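Local structure of pheromone response PrgU-like domain-containing protein (Enterococcus faecalis, 2GMQ) at residues A[14-20]-A[62-68]; A[33-39]-A[94-100]; A[53-59]-A[79-84]. The protein is of no established function but, as a plasmid-encoded PrgU-like protein of probable PUA-like fold, may act in the pheromone response of its host. All blocks are in the same frame, centred on the assembly; numbering follows the deposited sequence. Where two conformers were deposited one is given.

Contact 1 of 3, residues A[14-20]-A[62-68]; sequences KEIAIQE and TTLNIIK
Ile16 N and Thr63 O join strands 15-19 and 63-68 at 3.0 Å, one of a ladder of backbone bonds in which Ile16, Ile18 and Glu20 each donate to Thr63, Asn65 and Ile67 in turn, while Asn65 and Ile67 donate back to Ile16 and Ile18. This alternation, with the segment axes only 28° apart, identifies a parallel pair in register. At the entry, Thr62 OG1 takes a bond from Lys14 N at 3.0 Å, and Lys14 O receives Thr62 N.

The apolar contacts divide between the faces. Ile16 and Leu64, in the conformer given, lie side by side, whereas Ala17 CB meets Ile67 CG1 at 4.0 Å on the face that also carries Glu15 and Asn65.

With CG anti to the backbone N (chi1 -175°), Glu15 runs past Thr63 CG2 to bring OE2 within 3.4 Å of Asn65 CB; carboxylate and amide planes stand 89° apart, and a water accepts a hydrogen bond from Asn65 ND2 and donates one to Glu15 OE2. Glu20 and Lys68 run alongside each other into a weak salt bridge, OE1 to NZ 3.5 Å.

Strand 71-76 pairs with 63-68 on its other edge. Ile66 reaches Phe112 of helix 105-112 and Leu23 of strand 23-27, while the backbone N atoms of Ala17 and Gln19 donate to the side-chain oxygens of Asn50 and Glu46 of a second subunit.

Contact 2 of 3, residues A[33-39]-A[94-100]; sequences KLVKVRL and VPVFFIK
Phe98 and Lys36, cross-strand neighbours in a non-hydrogen-bonded pair, lie side by side and point the same way. Lys36 CB sits over one ring face, offset toward the rim, and the chain continues along the ring until CE is 3.7 Å from Phe98 CE1. A first torsion of 67° sets Lys36 CG between its backbone N and carbonyl carbon, and the bend at chi3 keeps the amine end beside the ring. On the same side of the sheet as Lys36 and Phe98, Val96 CG1 meets Lys36 CD, and its CG2 faces Arg38 CG. Val94 CG2 forms the next bump, 3.8 Å from Arg38 CG and above one face of the guanidinium.

The opposite face of the sheet is apolar. Ile99 CG1 touches both Leu34 CG (3.8 Å) and Val37 CG1 (4.2 Å), its side chain crossing Val37 at about a right angle. The Phe97 ring has Val37 CG2 and Leu39 CD2 at its edge, near its plane, and Leu39 CB packs on Pro95 CD at 3.9 Å.

Four backbone bonds fix this interlocking. Val37 and Phe97 exchange a reciprocal pair, Val37 N to Phe97 O 3.0 Å and Phe97 N to Val37 O 2.9 Å, and Leu39 N reaches Pro95 O nearly straight, at 171°. Ile99 N approaches Val35 O from above its carbonyl plane, and a water bridges that oxygen to Ile99 O.

The axes run at 163°, as in an antiparallel beta ladder; here it joins the two central strands of the four-stranded sheet 23-27, 34-39, 94-98, 83-85, consistent with the PUA-like fold expected of a PrgU-like protein.

Contact 3 of 3, residues A[53-59]-A[79-84]; sequences ITEENIQ and PEKSIY
The ring of Tyr84 carries the carboxylate of Glu55 over one face: the two planes are only 11° apart and OE1 lies 3.9 Å above the ring, offset toward its rim, so the pair is stacked. A bent Glu55 chain allows this, since Glu55 CG first touches Tyr84 CD1 at 3.7 Å before the carboxylate turns over the ring toward CG of Tyr84. At the ring edge, in its plane, is Ile58 CG2, while Ile58 CD1 approaches Tyr84 CE1 obliquely at 3.8 Å. The hydroxyl end enters the bend of 53-59, where a water links Tyr84 OH to Ile53 O and Ile53 CG2 packs against the same hydroxyl.

That bend is shaped by an ST motif: Thr54 OG1 accepts from Asn57 N at 3.0 Å, and Asn57 OD1 in return receives Thr54 N at 2.8 Å, a reciprocal arrangement that ties the two residues on either side of Glu55 and Glu56. The bend belongs to the loop joining helix 41-50 to strand 63-68, which here meets the turn leading into edge strand 83-85.

Toward the other end of the contact, the amide of Gln59 supplies the direct hydrogen bond. Its extended chain passes over Pro79 O and delivers NE2 to Ser82 O at 2.7 Å, in the carbonyl plane and on a lone pair, with the oxygen 17° out of the amide plane. Ile58 CG1 packs on Ser82 CB at 3.8 Å. Two waters add bridges, one from Ile58 O to Ser82 OG, the other donating to both Gln59 O and Glu80 OE1.

Contacts 1 and 2 are strand pairings near the centre of the chain, each with eight buried residues, but the first is parallel in the three-stranded sheet and the second antiparallel in the four-stranded one. Their apolar faces meet where Ile18 CD1 packs on Leu39 CD2 (3.9 Å). Contact 3 lies farther out, about 11 Å from the chain centre to its own centre, with only three of its touching residues buried; side chains and waters replace the backbone ladders. It joins contact 2 through adjacent strands 83-85 and 94-98 and through Ile58 on Phe97, and reaches contact 1 where Ile53 packs on Ile16. A second subunit touches contact 1 but neither of the others.

Contact 1 of 3, residues A[14-20]-A[62-68]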
# COMPACT_ATOMS: atom_id res chain seq x y z
N LYS A 14 -20.43 7.36 23.27
CA LYS A 14 -19.04 7.83 23.07
C LYS A 14 -18.60 7.28 21.71
O LYS A 14 -18.72 6.09 21.49
CB LYS A 14 -18.10 7.33 24.16
CG LYS A 14 -16.73 7.92 24.04
CD LYS A 14 -15.81 7.35 25.09
CE LYS A 14 -14.55 8.20 25.27
NZ LYS A 14 -13.79 8.14 23.97
N GLU A 15 -18.09 8.14 20.84
CA GLU A 15 -17.87 7.87 19.43
C GLU A 15 -16.38 8.10 19.15
O GLU A 15 -15.76 9.05 19.73
CB GLU A 15 -18.70 8.82 18.56
CG GLU A 15 -18.57 8.45 17.09
CD GLU A 15 -19.53 9.20 16.16
OE1 GLU A 15 -20.73 9.38 16.55
OE2 GLU A 15 -19.12 9.53 15.01
N ILE A 16 -15.78 7.18 18.45
CA ILE A 16 -14.41 7.39 18.06
C ILE A 16 -14.30 7.13 16.56
O ILE A 16 -14.93 6.14 16.06
CB ILE A 16 -13.42 6.50 18.86
CG1 ILE A 16 -11.99 6.80 18.35
CG2 ILE A 16 -13.64 5.01 18.50
CD1 ILE A 16 -10.82 6.26 19.23
N ALA A 17 -13.59 8.01 15.82
CA ALA A 17 -13.41 7.82 14.40
C ALA A 17 -12.10 7.01 14.24
O ALA A 17 -11.10 7.30 14.93
CB ALA A 17 -13.27 9.15 13.69
N ILE A 18 -12.14 5.99 13.38
CA ILE A 18 -10.89 5.33 12.99
C ILE A 18 -10.85 5.17 11.49
O ILE A 18 -11.89 4.78 10.86
CB ILE A 18 -10.82 3.96 13.70
CG1 ILE A 18 -11.05 4.04 15.20
CG2 ILE A 18 -9.53 3.21 13.31
CD1 ILE A 18 -10.91 2.74 15.96
N GLN A 19 -9.75 5.57 10.85
CA GLN A 19 -9.57 5.37 9.41
C GLN A 19 -9.59 3.90 9.07
O GLN A 19 -9.04 3.05 9.74
CB GLN A 19 -8.33 6.07 8.84
CG GLN A 19 -7.06 5.76 9.58
CD GLN A 19 -5.85 6.52 9.04
OE1 GLN A 19 -5.93 7.29 8.06
NE2 GLN A 19 -4.67 6.16 9.57
N GLU A 20 -10.40 3.59 8.07
CA GLU A 20 -10.58 2.22 7.65
C GLU A 20 -9.24 1.47 7.42
O GLU A 20 -9.15 0.25 7.65
CB GLU A 20 -11.38 2.22 6.35
CG GLU A 20 -11.84 0.86 5.95
CD GLU A 20 -10.86 0.17 4.99
OE1 GLU A 20 -9.78 0.70 4.58
OE2 GLU A 20 -11.18 -0.95 4.61
N THR A 62 -19.34 3.50 22.09
CA THR A 62 -20.60 2.95 21.59
C THR A 62 -20.68 2.96 20.04
O THR A 62 -21.52 2.24 19.49
CB THR A 62 -21.78 3.74 22.13
OG1 THR A 62 -21.69 5.12 21.71
CG2 THR A 62 -21.79 3.64 23.63
N THR A 63 -19.87 3.79 19.39
CA THR A 63 -19.92 4.02 17.96
C THR A 63 -18.51 4.21 17.38
O THR A 63 -17.67 4.97 17.95
CB THR A 63 -20.68 5.35 17.73
OG1 THR A 63 -21.96 5.23 18.35
CG2 THR A 63 -20.86 5.58 16.21
N LEU A 64 -18.24 3.51 16.29
CA LEU A 64 -17.00 3.75 15.50
C LEU A 64 -17.42 4.49 14.25
O LEU A 64 -18.38 4.05 13.55
CB LEU A 64 -16.33 2.46 15.05
CG LEU A 64 -15.91 1.45 16.08
CD1 LEU A 64 -15.12 0.33 15.41
CD2 LEU A 64 -15.17 2.06 17.30
N ASN A 65 -16.73 5.61 14.00
CA ASN A 65 -16.94 6.37 12.75
C ASN A 65 -15.82 5.98 11.76
O ASN A 65 -14.67 6.46 11.90
CB ASN A 65 -16.96 7.84 13.07
CG ASN A 65 -17.37 8.71 11.92
OD1 ASN A 65 -17.90 8.24 10.90
ND2 ASN A 65 -17.17 10.04 12.07
N ILE A 66 -16.13 5.11 10.80
CA ILE A 66 -15.12 4.61 9.88
C ILE A 66 -14.86 5.63 8.79
O ILE A 66 -15.80 6.11 8.15
CB ILE A 66 -15.47 3.14 9.31
CG1 ILE A 66 -15.48 2.21 10.55
CG2 ILE A 66 -14.45 2.76 8.28
CD1 ILE A 66 -15.94 0.81 10.30
N ILE A 67 -13.59 5.98 8.64
CA ILE A 67 -13.20 7.05 7.70
C ILE A 67 -12.40 6.49 6.52
O ILE A 67 -11.39 5.77 6.73
CB ILE A 67 -12.17 8.08 8.45
CG1 ILE A 67 -12.69 8.60 9.82
CG2 ILE A 67 -11.83 9.23 7.47
CD1 ILE A 67 -14.19 9.18 9.55
N LYS A 68 -12.72 6.92 5.28
CA LYS A 68 -11.97 6.45 4.11
C LYS A 68 -12.40 7.20 2.88
O LYS A 68 -13.62 7.41 2.68
CB LYS A 68 -12.19 4.98 3.88
CG LYS A 68 -11.59 4.48 2.58
CD LYS A 68 -11.64 3.00 2.59
CE LYS A 68 -10.99 2.52 1.25
NZ LYS A 68 -10.90 1.06 1.29
O HOH W 1 -16.84 10.78 14.77

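Contact 2 of 3, residues A[33-39]-A[94-100]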
# COMPACT_ATOMS: atom_id res chain seq x y z
N LYS A 33 -22.38 -9.95 6.45
CA LYS A 33 -22.44 -8.94 7.53
C LYS A 33 -21.02 -8.65 8.12
O LYS A 33 -20.19 -9.58 8.34
CB LYS A 33 -23.24 -9.57 8.68
CG LYS A 33 -23.65 -8.61 9.76
CD LYS A 33 -24.59 -9.29 10.74
CE LYS A 33 -25.22 -8.27 11.77
NZ LYS A 33 -24.25 -7.57 12.65
N LEU A 34 -20.78 -7.40 8.48
CA LEU A 34 -19.55 -7.05 9.18
C LEU A 34 -19.69 -7.48 10.68
O LEU A 34 -20.60 -7.02 11.39
CB LEU A 34 -19.30 -5.55 9.07
CG LEU A 34 -18.00 -5.02 9.83
CD1 LEU A 34 -16.74 -5.81 9.34
CD2 LEU A 34 -17.81 -3.54 9.59
N VAL A 35 -18.81 -8.37 11.13
CA VAL A 35 -19.01 -9.01 12.44
C VAL A 35 -18.11 -8.24 13.42
O VAL A 35 -18.53 -7.89 14.54
CB VAL A 35 -18.60 -10.52 12.37
CG1 VAL A 35 -18.49 -11.14 13.81
CG2 VAL A 35 -19.60 -11.33 11.52
N LYS A 36 -16.86 -8.03 13.02
CA LYS A 36 -15.94 -7.36 13.94
C LYS A 36 -14.79 -6.69 13.18
O LYS A 36 -14.57 -6.97 11.99
CB LYS A 36 -15.41 -8.39 14.97
CG LYS A 36 -14.51 -9.44 14.34
CD LYS A 36 -13.77 -10.29 15.36
CE LYS A 36 -14.45 -11.62 15.63
NZ LYS A 36 -13.47 -12.52 16.48
N VAL A 37 -14.14 -5.72 13.85
CA VAL A 37 -12.99 -5.03 13.25
C VAL A 37 -11.90 -5.11 14.35
O VAL A 37 -12.21 -5.08 15.59
CB VAL A 37 -13.25 -3.55 12.92
CG1 VAL A 37 -14.55 -3.38 12.06
CG2 VAL A 37 -13.46 -2.73 14.16
N ARG A 38 -10.66 -5.28 13.92
CA ARG A 38 -9.57 -5.33 14.82
C ARG A 38 -8.57 -4.30 14.41
O ARG A 38 -8.24 -4.22 13.24
CB ARG A 38 -9.03 -6.76 14.68
CG ARG A 38 -7.73 -7.05 15.25
CD ARG A 38 -7.28 -8.44 14.67
NE ARG A 38 -5.87 -8.60 14.97
CZ ARG A 38 -5.34 -9.60 15.68
NH1 ARG A 38 -6.13 -10.58 16.16
NH2 ARG A 38 -4.02 -9.61 15.92
N LEU A 39 -8.01 -3.53 15.35
CA LEU A 39 -6.99 -2.56 14.97
C LEU A 39 -5.73 -3.26 14.49
O LEU A 39 -5.27 -4.29 15.06
CB LEU A 39 -6.58 -1.64 16.16
CG LEU A 39 -7.35 -0.33 16.26
CD1 LEU A 39 -7.03 0.62 15.20
CD2 LEU A 39 -8.90 -0.61 16.28
N VAL A 94 -4.16 -5.87 20.91
CA VAL A 94 -4.83 -4.91 20.04
C VAL A 94 -6.34 -4.92 20.32
O VAL A 94 -6.88 -5.96 20.68
CB VAL A 94 -4.55 -5.21 18.53
CG1 VAL A 94 -3.06 -5.31 18.22
CG2 VAL A 94 -5.27 -6.42 18.03
N PRO A 95 -7.01 -3.74 20.22
CA PRO A 95 -8.47 -3.62 20.47
C PRO A 95 -9.29 -4.27 19.34
O PRO A 95 -8.93 -4.09 18.17
CB PRO A 95 -8.74 -2.11 20.40
CG PRO A 95 -7.50 -1.43 20.21
CD PRO A 95 -6.37 -2.43 20.00
N VAL A 96 -10.43 -4.89 19.70
CA VAL A 96 -11.35 -5.48 18.75
C VAL A 96 -12.74 -4.98 19.14
O VAL A 96 -13.07 -4.96 20.37
CB VAL A 96 -11.34 -7.02 18.92
CG1 VAL A 96 -12.39 -7.69 18.05
CG2 VAL A 96 -9.90 -7.57 18.74
N PHE A 97 -13.53 -4.64 18.12
CA PHE A 97 -14.93 -4.19 18.39
C PHE A 97 -15.87 -5.09 17.62
O PHE A 97 -15.56 -5.44 16.47
CB PHE A 97 -15.14 -2.78 17.89
CG PHE A 97 -14.32 -1.79 18.65
CD1 PHE A 97 -14.82 -1.22 19.85
CD2 PHE A 97 -13.04 -1.39 18.14
CE1 PHE A 97 -14.06 -0.29 20.60
CE2 PHE A 97 -12.26 -0.46 18.89
CZ PHE A 97 -12.75 0.10 20.10
N PHE A 98 -17.00 -5.39 18.24
CA PHE A 98 -18.00 -6.23 17.56
C PHE A 98 -19.07 -5.31 17.08
O PHE A 98 -19.61 -4.51 17.85
CB PHE A 98 -18.56 -7.29 18.45
CG PHE A 98 -17.54 -8.39 18.78
CD1 PHE A 98 -17.59 -9.61 18.12
CD2 PHE A 98 -16.51 -8.12 19.65
CE1 PHE A 98 -16.63 -10.62 18.39
CE2 PHE A 98 -15.50 -9.12 19.97
CZ PHE A 98 -15.56 -10.36 19.33
N ILE A 99 -19.35 -5.43 15.80
CA ILE A 99 -20.24 -4.44 15.17
C ILE A 99 -21.71 -4.80 15.41
O ILE A 99 -22.15 -5.88 15.01
CB ILE A 99 -19.93 -4.32 13.69
CG1 ILE A 99 -18.47 -3.86 13.43
CG2 ILE A 99 -20.81 -3.26 13.04
CD1 ILE A 99 -18.05 -2.71 14.31
N LYS A 100 -22.47 -3.81 15.91
CA LYS A 100 -23.93 -3.95 16.12
C LYS A 100 -24.78 -3.46 14.93
O LYS A 100 -25.78 -4.14 14.52
CB LYS A 100 -24.29 -3.14 17.39
CG LYS A 100 -25.86 -3.07 17.63
CD LYS A 100 -26.20 -2.71 19.01
CE LYS A 100 -25.76 -1.32 19.34
NZ LYS A 100 -26.26 -0.90 20.73
O HOH W 2 -20.99 -8.41 15.40

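Contact 3 of 3, residues A[53-59]-A[79-84]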
# COMPACT_ATOMS: atom_id res chain seq x y z
N ILE A 53 -7.08 4.60 22.99
CA ILE A 53 -7.97 3.56 23.45
C ILE A 53 -7.14 2.73 24.38
O ILE A 53 -5.92 2.49 24.10
CB ILE A 53 -8.51 2.67 22.32
CG1 ILE A 53 -9.22 3.54 21.26
CG2 ILE A 53 -9.56 1.62 22.84
CD1 ILE A 53 -9.63 2.77 20.04
N THR A 54 -7.75 2.36 25.49
CA THR A 54 -7.04 1.60 26.53
C THR A 54 -7.93 0.52 27.06
O THR A 54 -9.13 0.57 26.91
CB THR A 54 -6.72 2.50 27.75
OG1 THR A 54 -7.95 2.95 28.36
CG2 THR A 54 -5.76 3.64 27.42
N GLU A 55 -7.34 -0.44 27.79
CA GLU A 55 -8.12 -1.48 28.43
C GLU A 55 -9.18 -0.87 29.34
O GLU A 55 -10.33 -1.36 29.34
CB GLU A 55 -7.22 -2.50 29.15
CG GLU A 55 -7.52 -3.96 28.66
CD GLU A 55 -6.22 -4.79 28.34
OE1 GLU A 55 -5.17 -4.19 27.98
OE2 GLU A 55 -6.27 -6.05 28.41
N GLU A 56 -8.84 0.22 30.05
CA GLU A 56 -9.80 0.81 30.98
C GLU A 56 -10.94 1.56 30.29
O GLU A 56 -12.07 1.54 30.78
CB GLU A 56 -9.14 1.67 32.09
CG GLU A 56 -10.16 2.32 33.07
CD GLU A 56 -11.18 1.25 33.73
OE1 GLU A 56 -12.07 0.62 32.98
OE2 GLU A 56 -11.14 1.07 35.02
N ASN A 57 -10.70 2.15 29.12
CA ASN A 57 -11.73 2.97 28.50
C ASN A 57 -12.45 2.32 27.30
O ASN A 57 -13.43 2.91 26.77
CB ASN A 57 -11.17 4.36 28.11
CG ASN A 57 -10.33 4.35 26.83
OD1 ASN A 57 -10.33 3.39 26.05
ND2 ASN A 57 -9.60 5.45 26.60
N ILE A 58 -11.98 1.15 26.85
CA ILE A 58 -12.46 0.69 25.50
C ILE A 58 -13.98 0.49 25.53
O ILE A 58 -14.71 0.75 24.50
CB ILE A 58 -11.67 -0.58 25.03
CG1 ILE A 58 -12.11 -0.98 23.61
CG2 ILE A 58 -11.78 -1.71 26.07
CD1 ILE A 58 -11.36 -2.18 22.96
N GLN A 59 -14.51 0.05 26.68
CA GLN A 59 -15.93 -0.29 26.74
C GLN A 59 -16.84 0.94 26.85
O GLN A 59 -18.04 0.78 26.86
CB GLN A 59 -16.19 -1.41 27.76
CG GLN A 59 -15.57 -2.74 27.24
CD GLN A 59 -16.16 -4.01 27.85
OE1 GLN A 59 -16.71 -4.01 28.95
NE2 GLN A 59 -15.98 -5.12 27.14
N PRO A 79 -20.81 -2.48 23.17
CA PRO A 79 -19.68 -2.10 24.05
C PRO A 79 -19.22 -3.20 24.99
O PRO A 79 -18.05 -3.22 25.36
CB PRO A 79 -20.22 -0.89 24.86
CG PRO A 79 -21.46 -0.50 24.25
CD PRO A 79 -21.85 -1.45 23.14
N GLU A 80 -20.11 -4.10 25.37
CA GLU A 80 -19.74 -5.12 26.37
C GLU A 80 -18.94 -6.28 25.78
O GLU A 80 -18.39 -7.08 26.53
CB GLU A 80 -20.95 -5.58 27.23
CG GLU A 80 -21.87 -4.45 27.76
CD GLU A 80 -21.19 -3.43 28.70
OE1 GLU A 80 -21.44 -2.22 28.47
OE2 GLU A 80 -20.43 -3.81 29.64
N LYS A 81 -18.81 -6.28 24.45
CA LYS A 81 -18.01 -7.26 23.72
C LYS A 81 -16.61 -6.73 23.32
O LYS A 81 -15.77 -7.49 22.86
CB LYS A 81 -18.75 -7.70 22.45
CG LYS A 81 -20.11 -8.37 22.79
CD LYS A 81 -20.72 -8.97 21.57
CE LYS A 81 -22.22 -9.37 21.89
NZ LYS A 81 -23.19 -9.41 20.73
N SER A 82 -16.40 -5.42 23.43
CA SER A 82 -15.08 -4.84 23.06
C SER A 82 -14.00 -5.44 23.95
O SER A 82 -14.12 -5.45 25.18
CB SER A 82 -15.09 -3.33 23.20
OG SER A 82 -16.15 -2.76 22.40
N ILE A 83 -12.94 -5.96 23.31
CA ILE A 83 -11.85 -6.70 24.02
C ILE A 83 -10.47 -6.47 23.39
O ILE A 83 -10.38 -6.12 22.23
CB ILE A 83 -12.10 -8.23 24.03
CG1 ILE A 83 -12.22 -8.80 22.62
CG2 ILE A 83 -13.30 -8.59 24.92
CD1 ILE A 83 -12.09 -10.28 22.53
N TYR A 84 -9.41 -6.67 24.17
CA TYR A 84 -8.04 -6.73 23.64
C TYR A 84 -7.68 -8.19 23.31
O TYR A 84 -8.03 -9.09 24.07
CB TYR A 84 -7.02 -6.10 24.64
CG TYR A 84 -7.01 -4.60 24.53
CD1 TYR A 84 -8.09 -3.84 24.98
CD2 TYR A 84 -5.95 -3.94 23.90
CE1 TYR A 84 -8.11 -2.45 24.82
CE2 TYR A 84 -5.95 -2.57 23.76
CZ TYR A 84 -7.01 -1.83 24.24
OH TYR A 84 -7.00 -0.48 24.09
O HOH W 3 -5.57 0.62 22.14
O HOH W 4 -16.72 -0.33 23.26
O HOH W 5 -20.35 0.23 27.90